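Local coordinates for peptidase S15/CocE/NonD (Thaumarchaeota archaeon SCGC AB-539-E09, PDB 4PF1), which acts as an aminopeptidase and probably cleaves peptide bonds with a serine nucleophile carried on an alpha/beta-hydrolase fold, at residues T65-P68 against Y69-R73; M596-P599 against P600-R604. All blocks are in the same frame, centred on the assembly; numbering follows the deposited sequence.

Interaction 1: residues T65-P68 against Y69-R73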
loop_
_atom_site.group_PDB
_atom_site.type_symbol
_atom_site.label_atom_id
_atom_site.label_comp_id
_atom_site.label_asym_id
_atom_site.label_seq_id
_atom_site.Cartn_x
_atom_site.Cartn_y
_atom_site.Cartn_z
ATOM N N THR A 65 -10.003 5.675 -35.271
ATOM C CA THR A 65 -10.691 4.860 -34.275
ATOM C C THR A 65 -12.127 5.380 -34.147
ATOM O O THR A 65 -12.335 6.575 -33.947
ATOM C CB THR A 65 -9.928 4.846 -32.942
ATOM O OG1 THR A 65 -8.566 4.474 -33.185
ATOM C CG2 THR A 65 -10.550 3.887 -31.926
ATOM N N ARG A 66 -13.110 4.487 -34.316
ATOM C CA ARG A 66 -14.532 4.832 -34.255
ATOM C C ARG A 66 -15.106 4.247 -32.967
ATOM O O ARG A 66 -15.043 3.033 -32.757
ATOM C CB ARG A 66 -15.255 4.335 -35.520
ATOM C CG ARG A 66 -14.556 4.809 -36.814
ATOM C CD ARG A 66 -15.349 4.553 -38.080
ATOM N NE ARG A 66 -16.597 5.315 -38.098
ATOM C CZ ARG A 66 -17.798 4.780 -37.913
ATOM N NH1 ARG A 66 -18.876 5.546 -37.907
ATOM N NH2 ARG A 66 -17.929 3.472 -37.727
ATOM N N THR A 67 -15.574 5.127 -32.059
ATOM C CA THR A 67 -15.943 4.744 -30.697
ATOM C C THR A 67 -17.362 5.149 -30.237
ATOM O O THR A 67 -17.793 6.277 -30.480
ATOM C CB THR A 67 -14.901 5.374 -29.711
ATOM O OG1 THR A 67 -15.187 4.985 -28.367
ATOM C CG2 THR A 67 -14.824 6.910 -29.804
ATOM N N PRO A 68 -18.021 4.297 -29.406
ATOM C CA PRO A 68 -19.269 4.727 -28.758
ATOM C C PRO A 68 -18.979 5.245 -27.328
ATOM O O PRO A 68 -19.897 5.327 -26.510
ATOM C CB PRO A 68 -20.072 3.431 -28.717
ATOM C CG PRO A 68 -18.996 2.356 -28.489
ATOM C CD PRO A 68 -17.668 2.917 -28.995
ATOM N N TYR A 69 -17.683 5.541 -27.012
ATOM C CA TYR A 69 -17.252 5.915 -25.658
ATOM C C TYR A 69 -16.684 7.340 -25.543
ATOM O O TYR A 69 -15.737 7.557 -24.778
ATOM C CB TYR A 69 -16.223 4.897 -25.112
ATOM C CG TYR A 69 -16.680 3.455 -25.191
ATOM C CD1 TYR A 69 -17.844 3.034 -24.551
ATOM C CD2 TYR A 69 -15.932 2.502 -25.875
ATOM C CE1 TYR A 69 -18.275 1.713 -24.629
ATOM C CE2 TYR A 69 -16.355 1.177 -25.963
ATOM C CZ TYR A 69 -17.525 0.785 -25.333
ATOM O OH TYR A 69 -17.947 -0.519 -25.409
ATOM N N HIS A 70 -17.311 8.319 -26.233
ATOM C CA HIS A 70 -16.983 9.755 -26.142
ATOM C C HIS A 70 -15.599 10.081 -26.739
ATOM O O HIS A 70 -14.609 10.157 -26.006
ATOM C CB HIS A 70 -17.070 10.232 -24.666
ATOM C CG HIS A 70 -17.427 11.673 -24.480
ATOM N ND1 HIS A 70 -17.587 12.532 -25.555
ATOM C CD2 HIS A 70 -17.675 12.352 -23.338
ATOM C CE1 HIS A 70 -17.906 13.704 -25.031
ATOM N NE2 HIS A 70 -17.974 13.643 -23.702
ATOM N N ALA A 71 -15.555 10.327 -28.066
ATOM C CA ALA A 71 -14.334 10.671 -28.809
ATOM C C ALA A 71 -13.596 11.863 -28.183
ATOM O O ALA A 71 -12.366 11.868 -28.164
ATOM C CB ALA A 71 -14.675 10.978 -30.260
ATOM N N GLU A 72 -14.351 12.859 -27.653
ATOM C CA GLU A 72 -13.792 14.052 -27.014
ATOM C C GLU A 72 -13.107 13.710 -25.674
ATOM O O GLU A 72 -12.188 14.420 -25.267
ATOM C CB GLU A 72 -14.872 15.133 -26.824
ATOM C CG GLU A 72 -14.924 16.120 -27.981
ATOM C CD GLU A 72 -16.170 16.981 -28.087
ATOM O OE1 GLU A 72 -16.390 17.830 -27.193
ATOM O OE2 GLU A 72 -16.882 16.860 -29.109
ATOM N N ARG A 73 -13.530 12.609 -25.014
ATOM C CA ARG A 73 -12.905 12.157 -23.769
ATOM C C ARG A 73 -11.773 11.164 -24.066
ATOM O O ARG A 73 -10.742 11.217 -23.402
ATOM C CB ARG A 73 -13.929 11.553 -22.800
ATOM C CG ARG A 73 -13.425 11.522 -21.350
ATOM C CD ARG A 73 -14.429 10.927 -20.382
ATOM N NE ARG A 73 -14.586 9.483 -20.566
ATOM C CZ ARG A 73 -15.742 8.889 -20.846
ATOM N NH1 ARG A 73 -16.855 9.606 -20.966
ATOM N NH2 ARG A 73 -15.798 7.573 -20.999
HETATM O O HOH W 1 -18.848 8.072 -28.992
#
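T67 and P68 meet Y69 and A71 in a tight local turn where strand 60-67, an inner strand of the mixed alpha/beta-hydrolase sheet, leaves the sheet and leads into helix 71-74. An ST turn forms its core: the backbone N of Y69 donates to OG1 of T67 at 2.9 Å, with an N-H...O angle of 150°. A chi1 of -178° places the hydroxyl on the side of the following peptide, while CG2, between the backbone N and the carbonyl carbon, packs 4.1 Å from CB of A71, at the first turn of the helix. OG1 is also hydrogen-bonded to OE2 of E163, so this one atom links the turn to helix 162-169.

P68 and Y69 lie side by side. The pyrrolidine covers one face of the phenol ring, with CG 3.8 Å from the ring centroid and only 9° off the normal, a well-centred CH-pi contact; CD adds a contact of 3.6 Å to CD2. One water continues the turn, donating to O of T67 and accepting from N of H70 at 3.2 Å. H70 is the N-cap residue, and its O accepts from N of R73 at 2.9 Å.

The phenol OH extends to a hydrogen bond with Y210, and the side chain lies near the probable Ser-His-Asp triad and about 4 Å from a bound glycerol, probably from the crystallisation liquor. A tyrosine after this strand contributes to the oxyanion hole in the related cocaine esterase CocE, and the position of Y69 is consistent with a similar place in the pocket. The chemistry implies a positioned ring: the threonine hydroxyl fixes the backbone at its root, the proline supports one face, and the hydroxyl at its far end is tethered.

Interaction 2: residues M596-P599 against P600-R604; sequences MFAP and PESYR
P600 follows P599 directly, and its CD sits 3.7 Å from CB of P599 as the chain enters the short 3-10 segment 600-602. This turn belongs to the loop between strands 571-577 and 606-625 of the C-terminal domain. At E601 the side chain bends back at chi2 (93°), which brings OE2 within 3.4 Å of CB of P599, a van der Waals approach at the CB corner of the proline ring.

S602 grips O of P599 twice. Its OG donates at 2.6 Å in the carbonyl plane, whereas its backbone N, at 3.1 Å, comes from well above that plane, so the two donors meet the oxygen from different directions. The hydroxyl also lies beside CB of A598, and the carbonyl of S602 is itself held by T590.

Y603 then turns its ring edge toward the preceding backbone: CD1 is 3.3 Å from O of P599, and O of A598 also lies near the ring plane. Farther along the ring, OH rests 3.4 Å from CB of A598. R586 makes a cation-pi contact with this ring, while O of A598 is hydrogen-bonded to N240. With an alanine at Y603, the methyl of A598 would probably lose its contact with the phenol end and R586 its pi partner.

The chemistry is that of a proline-stiffened turn whose P599 carbonyl takes two hydrogen bonds, from a hydroxyl and an amide N-H, within the loop, with an aromatic edge beside it.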
loop_
_atom_site.group_PDB
_atom_site.type_symbol
_atom_site.label_atom_id
_atom_site.label_comp_id
_atom_site.label_asym_id
_atom_site.label_seq_id
_atom_site.Cartn_x
_atom_site.Cartn_y
_atom_site.Cartn_z
ATOM N N MET A 596 -34.459 -15.817 -18.600
ATOM C CA MET A 596 -34.542 -14.377 -18.285
ATOM C C MET A 596 -35.680 -14.079 -17.299
ATOM O O MET A 596 -35.529 -13.224 -16.427
ATOM C CB MET A 596 -34.755 -13.530 -19.562
ATOM C CG MET A 596 -33.613 -13.599 -20.563
ATOM S SD MET A 596 -32.053 -12.896 -19.979
ATOM C CE MET A 596 -31.171 -12.794 -21.529
ATOM N N PHE A 597 -36.819 -14.792 -17.447
ATOM C CA PHE A 597 -38.024 -14.592 -16.643
ATOM C C PHE A 597 -38.439 -15.878 -15.892
ATOM O O PHE A 597 -39.626 -16.062 -15.599
ATOM C CB PHE A 597 -39.183 -14.102 -17.546
ATOM C CG PHE A 597 -38.797 -13.011 -18.523
ATOM C CD1 PHE A 597 -38.644 -11.696 -18.098
ATOM C CD2 PHE A 597 -38.586 -13.302 -19.866
ATOM C CE1 PHE A 597 -38.278 -10.692 -18.999
ATOM C CE2 PHE A 597 -38.225 -12.296 -20.767
ATOM C CZ PHE A 597 -38.072 -10.998 -20.327
ATOM N N ALA A 598 -37.456 -16.744 -15.543
ATOM C CA ALA A 598 -37.723 -17.995 -14.821
ATOM C C ALA A 598 -38.390 -17.719 -13.450
ATOM O O ALA A 598 -37.896 -16.886 -12.686
ATOM C CB ALA A 598 -36.434 -18.776 -14.634
ATOM N N PRO A 599 -39.549 -18.362 -13.150
ATOM C CA PRO A 599 -40.227 -18.086 -11.866
ATOM C C PRO A 599 -39.458 -18.662 -10.664
ATOM O O PRO A 599 -38.672 -19.588 -10.849
ATOM C CB PRO A 599 -41.601 -18.745 -12.043
ATOM C CG PRO A 599 -41.386 -19.816 -13.040
ATOM C CD PRO A 599 -40.289 -19.357 -13.957
ATOM N N PRO A 600 -39.652 -18.134 -9.423
ATOM C CA PRO A 600 -38.875 -18.651 -8.275
ATOM C C PRO A 600 -39.051 -20.155 -8.005
ATOM O O PRO A 600 -38.096 -20.796 -7.564
ATOM C CB PRO A 600 -39.384 -17.817 -7.089
ATOM C CG PRO A 600 -40.674 -17.217 -7.549
ATOM C CD PRO A 600 -40.515 -17.005 -9.020
ATOM N N GLU A 601 -40.243 -20.723 -8.305
ATOM C CA GLU A 601 -40.544 -22.153 -8.082
ATOM C C GLU A 601 -39.694 -23.077 -8.975
ATOM O O GLU A 601 -39.531 -24.255 -8.649
ATOM C CB GLU A 601 -42.043 -22.465 -8.313
ATOM C CG GLU A 601 -43.010 -21.370 -7.892
ATOM C CD GLU A 601 -43.370 -20.405 -9.004
ATOM O OE1 GLU A 601 -44.094 -20.814 -9.942
ATOM O OE2 GLU A 601 -42.934 -19.236 -8.936
ATOM N N SER A 602 -39.174 -22.548 -10.103
ATOM C CA SER A 602 -38.379 -23.317 -11.060
ATOM C C SER A 602 -36.932 -23.581 -10.574
ATOM O O SER A 602 -36.272 -24.472 -11.107
ATOM C CB SER A 602 -38.350 -22.611 -12.414
ATOM O OG SER A 602 -37.574 -21.424 -12.383
ATOM N N TYR A 603 -36.448 -22.811 -9.576
ATOM C CA TYR A 603 -35.083 -22.937 -9.051
ATOM C C TYR A 603 -35.018 -24.052 -7.997
ATOM O O TYR A 603 -35.408 -23.850 -6.841
ATOM C CB TYR A 603 -34.585 -21.583 -8.488
ATOM C CG TYR A 603 -34.444 -20.509 -9.550
ATOM C CD1 TYR A 603 -35.539 -19.748 -9.953
ATOM C CD2 TYR A 603 -33.216 -20.258 -10.157
ATOM C CE1 TYR A 603 -35.422 -18.780 -10.950
ATOM C CE2 TYR A 603 -33.086 -19.292 -11.156
ATOM C CZ TYR A 603 -34.194 -18.554 -11.548
ATOM O OH TYR A 603 -34.075 -17.589 -12.522
ATOM N N ARG A 604 -34.558 -25.250 -8.415
ATOM C CA ARG A 604 -34.497 -26.416 -7.525
ATOM C C ARG A 604 -33.118 -27.065 -7.497
ATOM O O ARG A 604 -32.401 -27.050 -8.501
ATOM C CB ARG A 604 -35.531 -27.482 -7.937
ATOM C CG ARG A 604 -36.977 -26.992 -8.083
ATOM C CD ARG A 604 -37.984 -28.141 -8.093
ATOM N NE ARG A 604 -37.593 -29.237 -8.988
ATOM C CZ ARG A 604 -37.234 -30.452 -8.575
ATOM N NH1 ARG A 604 -37.227 -30.745 -7.279
ATOM N NH2 ARG A 604 -36.882 -31.382 -9.454
#

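Overall arrangement
From the N terminus, the chain reaches interaction 1 first, at the exit of strand 60-67, where it closes a short turn into helix 71-74 and joins the alpha/beta-hydrolase sheet to helix 162-169. It then adds strands 100-105, 154-160 and 178-184, passes through the helices of residues 204-279, completes the sheet and builds most of the C-terminal strands before interaction 2 closes a turn ahead of strand 606-625. The two are in series and neither nest nor cross; the centres of interactions 1 and 2 are about 40 Å apart. The helical region 204-279 has residues at both: Y210 and Q214 at interaction 1, N240, G242, W256 and A260 at the loop 596-604.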